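Local coordinates for FMN Adenylyltransferase (Candida glabrata, PDB 3FWK), which catalyses the transfer of an AMP unit from ATP to FMN, the final step in the biosynthesis of FAD, at residues T120-I125 and L136-R141; H170-G175 and K298-G303; Y220-T225 and V279-L284; L248-N251 and E255-N258. One frame throughout, in Å; residues are numbered along the deposited sequence.

Contact 1 of 4, residues T120-I125 and L136-R141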
loop_
_atom_site.group_PDB
_atom_site.type_symbol
_atom_site.label_atom_id
_atom_site.label_comp_id
_atom_site.label_asym_id
_atom_site.label_seq_id
_atom_site.Cartn_x
_atom_site.Cartn_y
_atom_site.Cartn_z
ATOM N N THR A 120 12.407 -8.891 -0.052
ATOM C CA THR A 120 12.200 -7.752 -0.949
ATOM C C THR A 120 11.244 -6.756 -0.282
ATOM O O THR A 120 11.371 -5.544 -0.459
ATOM C CB THR A 120 11.615 -8.202 -2.286
ATOM O OG1 THR A 120 12.542 -9.043 -2.954
ATOM C CG2 THR A 120 11.365 -7.004 -3.192
ATOM N N LEU A 121 10.231 -7.265 0.439
ATOM C CA LEU A 121 9.321 -6.397 1.148
ATOM C C LEU A 121 10.028 -5.643 2.292
ATOM O O LEU A 121 9.808 -4.442 2.456
ATOM C CB LEU A 121 8.122 -7.196 1.648
ATOM C CG LEU A 121 6.948 -6.402 2.155
ATOM C CD1 LEU A 121 6.438 -5.348 1.157
ATOM C CD2 LEU A 121 5.830 -7.378 2.458
ATOM N N GLU A 122 10.869 -6.337 3.091
ATOM C CA GLU A 122 11.679 -5.631 4.097
ATOM C C GLU A 122 12.482 -4.517 3.455
ATOM O O GLU A 122 12.534 -3.378 3.960
ATOM C CB GLU A 122 12.625 -6.610 4.818
ATOM C CG GLU A 122 11.946 -7.736 5.589
ATOM C CD GLU A 122 11.343 -7.340 6.894
ATOM O OE1 GLU A 122 11.383 -6.162 7.301
ATOM O OE2 GLU A 122 10.848 -8.280 7.573
ATOM N N ASN A 123 13.157 -4.835 2.331
ATOM C CA ASN A 123 13.966 -3.844 1.633
ATOM C C ASN A 123 13.084 -2.654 1.227
ATOM O O ASN A 123 13.480 -1.494 1.369
ATOM C CB ASN A 123 14.585 -4.425 0.379
ATOM C CG ASN A 123 15.691 -5.422 0.629
ATOM O OD1 ASN A 123 16.236 -5.514 1.738
ATOM N ND2 ASN A 123 16.054 -6.162 -0.420
ATOM N N PHE A 124 11.898 -2.951 0.698
ATOM C CA PHE A 124 11.032 -1.911 0.180
ATOM C C PHE A 124 10.514 -0.999 1.293
ATOM O O PHE A 124 10.393 0.221 1.109
ATOM C CB PHE A 124 9.882 -2.549 -0.563
ATOM C CG PHE A 124 8.972 -1.524 -1.186
ATOM C CD1 PHE A 124 9.429 -0.754 -2.251
ATOM C CD2 PHE A 124 7.705 -1.282 -0.678
ATOM C CE1 PHE A 124 8.620 0.214 -2.845
ATOM C CE2 PHE A 124 6.890 -0.268 -1.244
ATOM C CZ PHE A 124 7.374 0.463 -2.327
ATOM N N ILE A 125 10.203 -1.575 2.458
ATOM C CA ILE A 125 9.768 -0.751 3.604
ATOM C C ILE A 125 10.886 0.209 4.010
ATOM O O ILE A 125 10.642 1.383 4.278
ATOM C CB ILE A 125 9.322 -1.645 4.760
ATOM C CG1 ILE A 125 8.024 -2.388 4.353
ATOM C CG2 ILE A 125 9.157 -0.822 6.032
ATOM C CD1 ILE A 125 7.675 -3.558 5.277
ATOM N N LEU A 136 10.082 5.481 11.217
ATOM C CA LEU A 136 9.646 4.111 11.256
ATOM C C LEU A 136 9.929 3.481 12.621
ATOM O O LEU A 136 11.038 3.513 13.117
ATOM C CB LEU A 136 10.405 3.371 10.180
ATOM C CG LEU A 136 10.211 1.894 10.051
ATOM C CD1 LEU A 136 8.768 1.685 9.693
ATOM C CD2 LEU A 136 11.181 1.286 9.014
ATOM N N TYR A 137 8.891 2.888 13.192
ATOM C CA TYR A 137 8.972 1.937 14.302
ATOM C C TYR A 137 8.606 0.563 13.758
ATOM O O TYR A 137 7.587 0.414 13.081
ATOM C CB TYR A 137 8.013 2.315 15.405
ATOM C CG TYR A 137 7.902 1.272 16.526
ATOM C CD1 TYR A 137 8.644 1.392 17.701
ATOM C CD2 TYR A 137 7.039 0.175 16.413
ATOM C CE1 TYR A 137 8.493 0.467 18.732
ATOM C CE2 TYR A 137 6.902 -0.756 17.426
ATOM C CZ TYR A 137 7.649 -0.611 18.579
ATOM O OH TYR A 137 7.497 -1.522 19.605
ATOM N N GLU A 138 9.413 -0.442 14.073
ATOM C CA GLU A 138 9.115 -1.832 13.693
ATOM C C GLU A 138 8.967 -2.660 14.956
ATOM O O GLU A 138 9.804 -2.557 15.872
ATOM C CB GLU A 138 10.262 -2.452 12.825
ATOM C CG GLU A 138 10.484 -1.712 11.503
ATOM C CD GLU A 138 11.344 -2.485 10.533
ATOM O OE1 GLU A 138 12.064 -3.393 10.984
ATOM O OE2 GLU A 138 11.301 -2.210 9.305
ATOM N N SER A 139 7.933 -3.496 15.019
ATOM C CA SER A 139 7.865 -4.503 16.062
ATOM C C SER A 139 8.994 -5.507 15.881
ATOM O O SER A 139 9.650 -5.572 14.827
ATOM C CB SER A 139 6.494 -5.183 16.065
ATOM O OG SER A 139 6.365 -6.026 14.926
ATOM N N ASP A 140 9.194 -6.338 16.885
ATOM C CA ASP A 140 10.341 -7.227 16.860
ATOM C C ASP A 140 10.010 -8.522 16.157
ATOM O O ASP A 140 9.257 -9.329 16.690
ATOM C CB ASP A 140 10.767 -7.533 18.285
ATOM C CG ASP A 140 11.999 -8.375 18.353
ATOM O OD1 ASP A 140 12.587 -8.864 17.358
ATOM O OD2 ASP A 140 12.439 -8.532 19.521
ATOM N N ARG A 141 10.624 -8.771 14.989
ATOM C CA ARG A 141 10.292 -9.968 14.234
ATOM C C ARG A 141 10.687 -11.262 14.928
ATOM O O ARG A 141 10.191 -12.320 14.554
ATOM C CB ARG A 141 10.910 -9.933 12.851
ATOM C CG ARG A 141 12.433 -9.752 12.877
ATOM C CD ARG A 141 13.208 -11.082 12.900
ATOM N NE ARG A 141 13.245 -11.619 11.542
ATOM C CZ ARG A 141 13.764 -12.781 11.098
ATOM N NH1 ARG A 141 14.218 -13.707 11.898
ATOM N NH2 ARG A 141 13.767 -13.010 9.791
HETATM O O HOH W 1 12.470 -10.971 8.061
#
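The axes of helix segment 120-125 and strand segment 136-138 run nearly antiparallel (148°) and approach to 12.4 Å, with I125 and L136 the closest CA pair at 9.1 Å. This is the return half of a beta-alpha-beta crossover: the chain leaves strand 107-111, crosses by helix 119-131 and comes back in strand 134-138 at one border of the Rossmann-like sheet. The gap is bridged by I125. With chi1 at -68° its CG1 lies beside the backbone N, leaving CG2 as the branch that touches the strand. I125 CG2 meets CD2 of L136 at 4.2 Å, the two side chains crossing at about a right angle. OE2 of E138, at the end of an extended chain, also reaches this methyl, 4.2 Å from I125 CG2. F111 of strand 107-111 touches I125, E122 and E138 as well. Toward the outside the chemistry turns polar. OE1 of E122 comes within 4.4 Å of OE2 of E138, and D113 adds a further acid beside E122, a crowding of like charge that R141 may partly offset. No direct salt bridge forms; instead one water donates to E122 OE2 at 3.2 Å and accepts from R141 NH2 at 3.0 Å, lying in the guanidinium plane at its edge.

Contact 2 of 4, residues H170-G175 and K298-G303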
loop_
_atom_site.group_PDB
_atom_site.type_symbol
_atom_site.label_atom_id
_atom_site.label_comp_id
_atom_site.label_asym_id
_atom_site.label_seq_id
_atom_site.Cartn_x
_atom_site.Cartn_y
_atom_site.Cartn_z
ATOM N N HIS A 170 -12.323 -3.717 2.174
ATOM C CA HIS A 170 -13.407 -4.642 2.567
ATOM C C HIS A 170 -13.233 -6.055 2.040
ATOM O O HIS A 170 -13.685 -6.993 2.689
ATOM C CB HIS A 170 -14.767 -4.131 2.099
ATOM C CG HIS A 170 -15.366 -3.061 2.952
ATOM N ND1 HIS A 170 -15.522 -3.189 4.322
ATOM C CD2 HIS A 170 -15.894 -1.863 2.619
ATOM C CE1 HIS A 170 -16.093 -2.082 4.796
ATOM N NE2 HIS A 170 -16.340 -1.267 3.780
ATOM N N THR A 171 -12.590 -6.221 0.875
ATOM C CA THR A 171 -12.423 -7.540 0.308
ATOM C C THR A 171 -11.305 -8.350 0.960
ATOM O O THR A 171 -11.181 -9.540 0.686
ATOM C CB THR A 171 -12.155 -7.488 -1.211
ATOM O OG1 THR A 171 -10.970 -6.732 -1.402
ATOM C CG2 THR A 171 -13.316 -6.835 -1.975
ATOM N N ASP A 172 -10.498 -7.717 1.804
ATOM C CA ASP A 172 -9.443 -8.440 2.493
ATOM C C ASP A 172 -10.010 -9.320 3.606
ATOM O O ASP A 172 -11.099 -9.057 4.108
ATOM C CB ASP A 172 -8.470 -7.436 3.132
ATOM C CG ASP A 172 -7.636 -6.662 2.109
ATOM O OD1 ASP A 172 -7.302 -7.212 1.059
ATOM O OD2 ASP A 172 -7.271 -5.514 2.413
ATOM N N PRO A 173 -9.254 -10.342 4.028
ATOM C CA PRO A 173 -9.672 -11.084 5.217
ATOM C C PRO A 173 -9.906 -10.132 6.395
ATOM O O PRO A 173 -9.143 -9.182 6.602
ATOM C CB PRO A 173 -8.480 -12.025 5.475
ATOM C CG PRO A 173 -7.912 -12.242 4.136
ATOM C CD PRO A 173 -8.005 -10.867 3.463
ATOM N N PHE A 174 -10.946 -10.401 7.176
ATOM C CA PHE A 174 -11.325 -9.544 8.286
ATOM C C PHE A 174 -11.718 -8.148 7.864
ATOM O O PHE A 174 -11.712 -7.247 8.711
ATOM C CB PHE A 174 -10.239 -9.505 9.379
ATOM C CG PHE A 174 -9.649 -10.859 9.667
ATOM C CD1 PHE A 174 -10.451 -11.869 10.190
ATOM C CD2 PHE A 174 -8.335 -11.150 9.315
ATOM C CE1 PHE A 174 -9.923 -13.160 10.418
ATOM C CE2 PHE A 174 -7.804 -12.424 9.531
ATOM C CZ PHE A 174 -8.605 -13.419 10.089
ATOM N N GLY A 175 -12.106 -7.968 6.589
ATOM C CA GLY A 175 -12.459 -6.642 6.105
ATOM C C GLY A 175 -13.948 -6.349 6.056
ATOM O O GLY A 175 -14.343 -5.205 5.820
ATOM N N LYS A 298 -11.557 -11.503 -5.880
ATOM C CA LYS A 298 -11.741 -12.828 -5.258
ATOM C C LYS A 298 -10.519 -13.701 -5.426
ATOM O O LYS A 298 -10.374 -14.672 -4.699
ATOM C CB LYS A 298 -12.934 -13.557 -5.865
ATOM C CG LYS A 298 -14.266 -12.880 -5.522
ATOM C CD LYS A 298 -15.470 -13.586 -6.124
ATOM C CE LYS A 298 -15.502 -13.530 -7.636
ATOM N NZ LYS A 298 -15.316 -12.143 -8.171
ATOM N N LEU A 299 -9.661 -13.380 -6.400
ATOM C CA LEU A 299 -8.504 -14.209 -6.715
ATOM C C LEU A 299 -7.192 -13.605 -6.235
ATOM O O LEU A 299 -6.115 -14.160 -6.486
ATOM C CB LEU A 299 -8.429 -14.430 -8.214
ATOM C CG LEU A 299 -9.653 -15.102 -8.850
ATOM C CD1 LEU A 299 -9.451 -15.169 -10.358
ATOM C CD2 LEU A 299 -9.910 -16.475 -8.274
ATOM N N GLU A 300 -7.262 -12.516 -5.479
ATOM C CA GLU A 300 -6.079 -11.817 -5.038
ATOM C C GLU A 300 -5.110 -12.693 -4.238
ATOM O O GLU A 300 -3.893 -12.537 -4.369
ATOM C CB GLU A 300 -6.495 -10.575 -4.243
ATOM C CG GLU A 300 -5.355 -9.653 -3.861
ATOM C CD GLU A 300 -5.826 -8.341 -3.262
ATOM O OE1 GLU A 300 -7.028 -8.031 -3.343
ATOM O OE2 GLU A 300 -4.983 -7.608 -2.712
ATOM N N ARG A 301 -5.650 -13.601 -3.428
ATOM C CA ARG A 301 -4.864 -14.477 -2.586
ATOM C C ARG A 301 -4.805 -15.899 -3.129
ATOM O O ARG A 301 -4.473 -16.814 -2.388
ATOM C CB ARG A 301 -5.390 -14.411 -1.151
ATOM C CG ARG A 301 -5.175 -13.029 -0.575
ATOM C CD ARG A 301 -5.864 -12.778 0.755
ATOM N NE ARG A 301 -5.303 -11.584 1.439
ATOM C CZ ARG A 301 -5.605 -10.289 1.195
ATOM N NH1 ARG A 301 -5.011 -9.339 1.911
ATOM N NH2 ARG A 301 -6.482 -9.926 0.263
ATOM N N ALA A 302 -4.991 -16.073 -4.435
ATOM C CA ALA A 302 -4.925 -17.415 -5.054
ATOM C C ALA A 302 -3.523 -18.031 -5.111
ATOM O O ALA A 302 -3.413 -19.248 -5.228
ATOM C CB ALA A 302 -5.503 -17.391 -6.415
ATOM N N GLY A 303 -2.488 -17.212 -5.081
ATOM C CA GLY A 303 -1.060 -17.652 -5.173
ATOM C C GLY A 303 -0.586 -18.144 -3.833
ATOM O O GLY A 303 -0.015 -17.357 -3.101
HETATM O O HOH W 2 -9.254 -9.079 -2.364
HETATM O O HOH W 3 -8.485 -11.211 -0.671
#
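R301 and D172 meet with their flat groups steeply turned, carboxylate and guanidinium planes 72° apart, and OD1 alone of the carboxylate takes both guanidinium bonds. OD1 of D172 receives the stronger bond of this salt bridge from R301 NH2 at 2.9 Å, approached on its anti side and somewhat out of the carboxylate plane; a weak second bond reaches D172 OD1 from R301 NH1 at 3.2 Å. The other oxygen, OD2, is held by the backbone N of R169, so the carboxylate is fixed from both ends. P173 CD sits over the centre of one guanidinium face, 3.4 Å from R301 CZ. The arginine arrives there because its chain is extended from CG to NE. R301 NH2 also donates to a water oxygen at 2.6 Å, and that water bonds weakly to T171 O. E300 takes another route, its OE1 accepting from a water that accepts from T171 OG1, while K69 and R169 form salt bridges with its carboxylate. The type II turn D172-G175 has a weak G175 N to D172 O bond; H170 ND1 separately donates to G175 O at 2.8 Å. K69 and D70 belong to a sequence resembling the PP-loop of the PAPS reductase family, and this charged network joins the loop after strand 163-165 to the C-terminal tail beside that probable nucleotide-phosphate site.

Contact 3 of 4, residues Y220-T225 and V279-L284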
loop_
_atom_site.group_PDB
_atom_site.type_symbol
_atom_site.label_atom_id
_atom_site.label_comp_id
_atom_site.label_asym_id
_atom_site.label_seq_id
_atom_site.Cartn_x
_atom_site.Cartn_y
_atom_site.Cartn_z
ATOM N N TYR A 220 5.539 -7.570 -7.201
ATOM C CA TYR A 220 4.332 -7.570 -8.047
ATOM C C TYR A 220 4.689 -7.737 -9.508
ATOM O O TYR A 220 3.949 -8.384 -10.268
ATOM C CB TYR A 220 3.531 -6.279 -7.822
ATOM C CG TYR A 220 3.047 -6.115 -6.407
ATOM C CD1 TYR A 220 2.249 -7.088 -5.794
ATOM C CD2 TYR A 220 3.422 -4.981 -5.661
ATOM C CE1 TYR A 220 1.821 -6.917 -4.464
ATOM C CE2 TYR A 220 2.974 -4.803 -4.348
ATOM C CZ TYR A 220 2.199 -5.757 -3.776
ATOM O OH TYR A 220 1.815 -5.552 -2.471
ATOM N N ARG A 221 5.835 -7.198 -9.936
ATOM C CA ARG A 221 6.284 -7.317 -11.318
ATOM C C ARG A 221 6.454 -8.776 -11.750
ATOM O O ARG A 221 6.394 -9.065 -12.932
ATOM C CB ARG A 221 7.583 -6.499 -11.486
ATOM C CG ARG A 221 8.233 -6.604 -12.861
ATOM C CD ARG A 221 7.376 -5.888 -13.960
ATOM N NE ARG A 221 8.018 -6.060 -15.274
ATOM C CZ ARG A 221 7.886 -7.144 -16.029
ATOM N NH1 ARG A 221 7.076 -8.147 -15.674
ATOM N NH2 ARG A 221 8.550 -7.229 -17.175
ATOM N N TYR A 222 6.757 -9.646 -10.794
ATOM C CA TYR A 222 7.049 -11.042 -11.067
ATOM C C TYR A 222 5.833 -11.952 -10.946
ATOM O O TYR A 222 5.958 -13.174 -11.057
ATOM C CB TYR A 222 8.191 -11.526 -10.161
ATOM C CG TYR A 222 9.540 -10.930 -10.583
ATOM C CD1 TYR A 222 10.437 -11.688 -11.324
ATOM C CD2 TYR A 222 9.909 -9.645 -10.229
ATOM C CE1 TYR A 222 11.660 -11.161 -11.754
ATOM C CE2 TYR A 222 11.117 -9.096 -10.659
ATOM C CZ TYR A 222 11.988 -9.864 -11.415
ATOM O OH TYR A 222 13.183 -9.338 -11.845
ATOM N N GLY A 223 4.637 -11.376 -10.763
ATOM C CA GLY A 223 3.402 -12.187 -10.803
ATOM C C GLY A 223 2.729 -12.360 -9.463
ATOM O O GLY A 223 1.669 -12.988 -9.393
ATOM N N PHE A 224 3.309 -11.825 -8.387
ATOM C CA PHE A 224 2.616 -11.844 -7.105
ATOM C C PHE A 224 1.484 -10.837 -7.140
ATOM O O PHE A 224 1.637 -9.721 -7.671
ATOM C CB PHE A 224 3.597 -11.489 -5.976
ATOM C CG PHE A 224 4.607 -12.560 -5.745
ATOM C CD1 PHE A 224 4.326 -13.602 -4.877
ATOM C CD2 PHE A 224 5.846 -12.566 -6.384
ATOM C CE1 PHE A 224 5.279 -14.582 -4.635
ATOM C CE2 PHE A 224 6.767 -13.564 -6.191
ATOM C CZ PHE A 224 6.499 -14.564 -5.292
ATOM N N THR A 225 0.347 -11.214 -6.537
ATOM C CA THR A 225 -0.757 -10.288 -6.353
ATOM C C THR A 225 -1.053 -9.991 -4.904
ATOM O O THR A 225 -1.785 -9.055 -4.609
ATOM C CB THR A 225 -2.034 -10.829 -7.036
ATOM O OG1 THR A 225 -2.351 -12.124 -6.510
ATOM C CG2 THR A 225 -1.834 -10.932 -8.535
ATOM N N VAL A 279 15.939 -16.049 -6.864
ATOM C CA VAL A 279 16.237 -17.477 -6.918
ATOM C C VAL A 279 14.944 -18.282 -6.743
ATOM O O VAL A 279 14.672 -19.218 -7.461
ATOM C CB VAL A 279 17.296 -17.841 -5.841
ATOM C CG1 VAL A 279 17.443 -19.360 -5.769
ATOM C CG2 VAL A 279 18.651 -17.223 -6.196
ATOM N N LYS A 280 14.117 -17.902 -5.781
ATOM C CA LYS A 280 12.871 -18.639 -5.569
ATOM C C LYS A 280 11.943 -18.550 -6.774
ATOM O O LYS A 280 11.277 -19.529 -7.136
ATOM C CB LYS A 280 12.169 -18.097 -4.340
ATOM C CG LYS A 280 12.843 -18.529 -3.029
ATOM C CD LYS A 280 12.055 -18.086 -1.785
ATOM C CE LYS A 280 12.173 -16.607 -1.557
ATOM N NZ LYS A 280 11.297 -16.123 -0.442
ATOM N N ILE A 281 11.902 -17.396 -7.425
ATOM C CA ILE A 281 11.049 -17.234 -8.586
ATOM C C ILE A 281 11.596 -18.005 -9.783
ATOM O O ILE A 281 10.838 -18.694 -10.481
ATOM C CB ILE A 281 10.865 -15.746 -8.889
ATOM C CG1 ILE A 281 10.065 -15.086 -7.751
ATOM C CG2 ILE A 281 10.214 -15.545 -10.240
ATOM C CD1 ILE A 281 10.265 -13.562 -7.668
ATOM N N GLU A 282 12.912 -17.967 -9.995
ATOM C CA GLU A 282 13.527 -18.672 -11.118
ATOM C C GLU A 282 13.384 -20.196 -10.936
ATOM O O GLU A 282 13.210 -20.922 -11.922
ATOM C CB GLU A 282 15.000 -18.296 -11.234
ATOM C CG GLU A 282 15.302 -16.912 -11.748
ATOM C CD GLU A 282 16.766 -16.572 -11.456
ATOM O OE1 GLU A 282 17.385 -17.182 -10.564
ATOM O OE2 GLU A 282 17.289 -15.648 -12.065
ATOM N N ASN A 283 13.402 -20.677 -9.693
ATOM C CA ASN A 283 13.290 -22.111 -9.453
ATOM C C ASN A 283 11.933 -22.662 -9.887
ATOM O O ASN A 283 11.788 -23.880 -10.024
ATOM C CB ASN A 283 13.521 -22.440 -7.967
ATOM C CG ASN A 283 14.961 -22.480 -7.574
ATOM O OD1 ASN A 283 15.862 -22.366 -8.392
ATOM N ND2 ASN A 283 15.186 -22.599 -6.244
ATOM N N LEU A 284 10.919 -21.801 -10.071
ATOM C CA LEU A 284 9.600 -22.275 -10.511
ATOM C C LEU A 284 9.597 -22.746 -11.949
ATOM O O LEU A 284 8.709 -23.527 -12.339
ATOM C CB LEU A 284 8.564 -21.172 -10.348
ATOM C CG LEU A 284 8.335 -20.667 -8.924
ATOM C CD1 LEU A 284 7.420 -19.421 -8.954
ATOM C CD2 LEU A 284 7.700 -21.755 -8.058
#
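I281 pushes one methyl, CD1, into the angle between two aromatic residues, Y222 and F224, whose loop passes the helix with Y222 and I281 as the closest CA pair at 7.8 Å. Its chi1 of -67° sets CG1 anti to the carbonyl carbon, and chi2 of 158° stretches the chain so that CD1 leads away from the helix and reaches both partners. On the tyrosine side I281 CD1 lies 3.8 Å from Y222 CB, near the root of the side chain, and approaches the ring obliquely. The shorter branch, I281 CG2, lies anti to the backbone N and reaches the ring itself, 4.0 Å from Y222 CD1. Isoleucine thus grips the tyrosine with two branches, while the two side chains cross at about a right angle. F224 is met differently: its CE2 comes 3.8 Å from I281 CD1, with that methyl close to the ring plane, at the edge. I281 CG1 is 4.0 Å from F224 CE2. The contact ties a loop beyond helix 202-212 to helix 275-282, neither of them a strand of the Rossmann-like sheet. Between the two aromatic residues G223 has phi 109° with psi near zero, a backbone shape in which a CB would collide with the carbonyl O of Y222. G223 N bonds to Y220 O at 3.1 Å. Further out, F118 meets F224 edge-to-face, and I281 also touches I273.

Contact 4 of 4, residues L248-N251 and E255-N258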
loop_
_atom_site.group_PDB
_atom_site.type_symbol
_atom_site.label_atom_id
_atom_site.label_comp_id
_atom_site.label_asym_id
_atom_site.label_seq_id
_atom_site.Cartn_x
_atom_site.Cartn_y
_atom_site.Cartn_z
ATOM N N LEU A 248 -3.853 -12.785 -21.474
ATOM C CA LEU A 248 -4.541 -11.818 -20.645
ATOM C C LEU A 248 -4.352 -10.446 -21.252
ATOM O O LEU A 248 -3.301 -10.139 -21.853
ATOM C CB LEU A 248 -4.008 -11.817 -19.223
ATOM C CG LEU A 248 -4.152 -13.129 -18.479
ATOM C CD1 LEU A 248 -3.693 -12.985 -17.037
ATOM C CD2 LEU A 248 -5.593 -13.605 -18.502
ATOM N N LYS A 249 -5.362 -9.614 -21.043
ATOM C CA LYS A 249 -5.316 -8.260 -21.553
ATOM C C LYS A 249 -5.060 -7.294 -20.418
ATOM O O LYS A 249 -5.417 -7.536 -19.260
ATOM C CB LYS A 249 -6.592 -7.895 -22.316
ATOM C CG LYS A 249 -6.830 -8.766 -23.566
ATOM C CD LYS A 249 -8.088 -8.349 -24.318
ATOM C CE LYS A 249 -8.832 -9.565 -24.851
ATOM N NZ LYS A 249 -9.502 -10.298 -23.748
ATOM N N LEU A 250 -4.419 -6.212 -20.743
ATOM C CA LEU A 250 -4.013 -5.228 -19.761
ATOM C C LEU A 250 -5.062 -4.134 -19.662
ATOM O O LEU A 250 -5.394 -3.502 -20.663
ATOM C CB LEU A 250 -2.677 -4.640 -20.188
ATOM C CG LEU A 250 -2.101 -3.510 -19.313
ATOM C CD1 LEU A 250 -1.919 -3.900 -17.841
ATOM C CD2 LEU A 250 -0.753 -3.054 -19.862
ATOM N N ASN A 251 -5.549 -3.870 -18.448
ATOM C CA ASN A 251 -6.522 -2.815 -18.197
ATOM C C ASN A 251 -5.921 -1.451 -17.901
ATOM O O ASN A 251 -6.674 -0.475 -17.788
ATOM C CB ASN A 251 -7.481 -3.190 -17.067
ATOM C CG ASN A 251 -8.492 -4.203 -17.506
ATOM O OD1 ASN A 251 -9.403 -3.860 -18.276
ATOM N ND2 ASN A 251 -8.372 -5.453 -17.044
ATOM N N GLU A 255 -2.625 4.361 -18.050
ATOM C CA GLU A 255 -1.952 4.800 -16.842
ATOM C C GLU A 255 -0.463 4.582 -16.949
ATOM O O GLU A 255 0.312 5.444 -16.503
ATOM C CB GLU A 255 -2.478 4.008 -15.633
ATOM C CG GLU A 255 -3.918 4.295 -15.263
ATOM C CD GLU A 255 -4.946 3.343 -15.910
ATOM O OE1 GLU A 255 -4.777 2.998 -17.093
ATOM O OE2 GLU A 255 -5.900 2.946 -15.195
ATOM N N ILE A 256 -0.053 3.431 -17.473
ATOM C CA ILE A 256 1.379 3.119 -17.572
ATOM C C ILE A 256 2.029 4.025 -18.623
ATOM O O ILE A 256 3.103 4.590 -18.376
ATOM C CB ILE A 256 1.555 1.635 -17.945
ATOM C CG1 ILE A 256 1.174 0.761 -16.742
ATOM C CG2 ILE A 256 3.017 1.369 -18.299
ATOM C CD1 ILE A 256 1.042 -0.681 -17.072
ATOM N N GLU A 257 1.379 4.191 -19.780
ATOM C CA GLU A 257 1.963 4.974 -20.877
ATOM C C GLU A 257 1.973 6.467 -20.583
ATOM O O GLU A 257 2.730 7.215 -21.216
ATOM C CB GLU A 257 1.167 4.687 -22.164
ATOM C CG GLU A 257 1.388 3.289 -22.732
ATOM C CD GLU A 257 0.524 2.973 -23.955
ATOM O OE1 GLU A 257 -0.423 3.743 -24.241
ATOM O OE2 GLU A 257 0.791 1.935 -24.597
ATOM N N ASN A 258 1.112 6.932 -19.696
ATOM C CA ASN A 258 0.951 8.356 -19.402
ATOM C C ASN A 258 1.172 8.652 -17.933
ATOM O O ASN A 258 0.631 9.616 -17.365
ATOM C CB ASN A 258 -0.448 8.796 -19.811
ATOM C CG ASN A 258 -0.674 8.583 -21.276
ATOM O OD1 ASN A 258 -1.192 7.544 -21.730
ATOM N ND2 ASN A 258 -0.215 9.517 -22.042
HETATM O O HOH W 4 -7.949 1.582 -16.336
HETATM O O HOH W 5 -6.082 2.257 -19.349
#
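L250 overlaps I256 with the ends of both side chains, CD2 of the leucine lying 4.1 Å from CD1 of the isoleucine. The leucine CG is anti to the backbone N (chi1 177°), which carries its methyl pair toward the helix, while I256 extends CG1 anti to its carbonyl carbon and brings CD1 out to meet it. The two chains cross obliquely, and their nearest approach is this one methyl pair; W292 and Y293 also touch L250. The polar half of the contact runs through water. N251 O and E255 OE1 are 4.0 Å apart, both acceptors, and two waters bridge N251 O to the E255 carboxylate, one to each oxygen. One donates to N251 O at 2.8 Å and to E255 OE2 at 2.7 Å. The second gives its hydrogens to N251 O at 3.2 Å and to E255 OE1 at 2.7 Å. Together they span both carboxylate oxygens and meet at one carbonyl, so no hydrogen of the protein itself is needed between these acceptors. A bend at chi2 of 93° turns the E255 carboxylate toward them. OE2 also bonds to S207 OG, which anchors the carboxylate from helix 202-212, and I32 packs on E255. With both segments close in sequence, this is a local loop-to-helix contact across the start of helix 253-257, its centre about 20 Å from the centre of the chain.

How the contacts relate
Contact 3 is the buried one, made of apolar groups alone; contacts 1, 2 and 4 are partly buried and mix carbon packing with charge and water. Contact 1 belongs to the central sheet and its crossover helix; contact 2 joins two loops, and contacts 3 and 4 join loops to helices 275-282 and 253-257. Contacts 2 and 3 touch directly: E300 O and T225 OG1 are 2.7 Å apart, a probable hydrogen bond. Contact 1 comes within about 6 Å of contact 3 between nearest atoms, and T120 bonds to D277 of helix 275-282. In contacts 1 and 4 the polar links across the segments go through water, whereas contact 2 has both a direct salt bridge and waters.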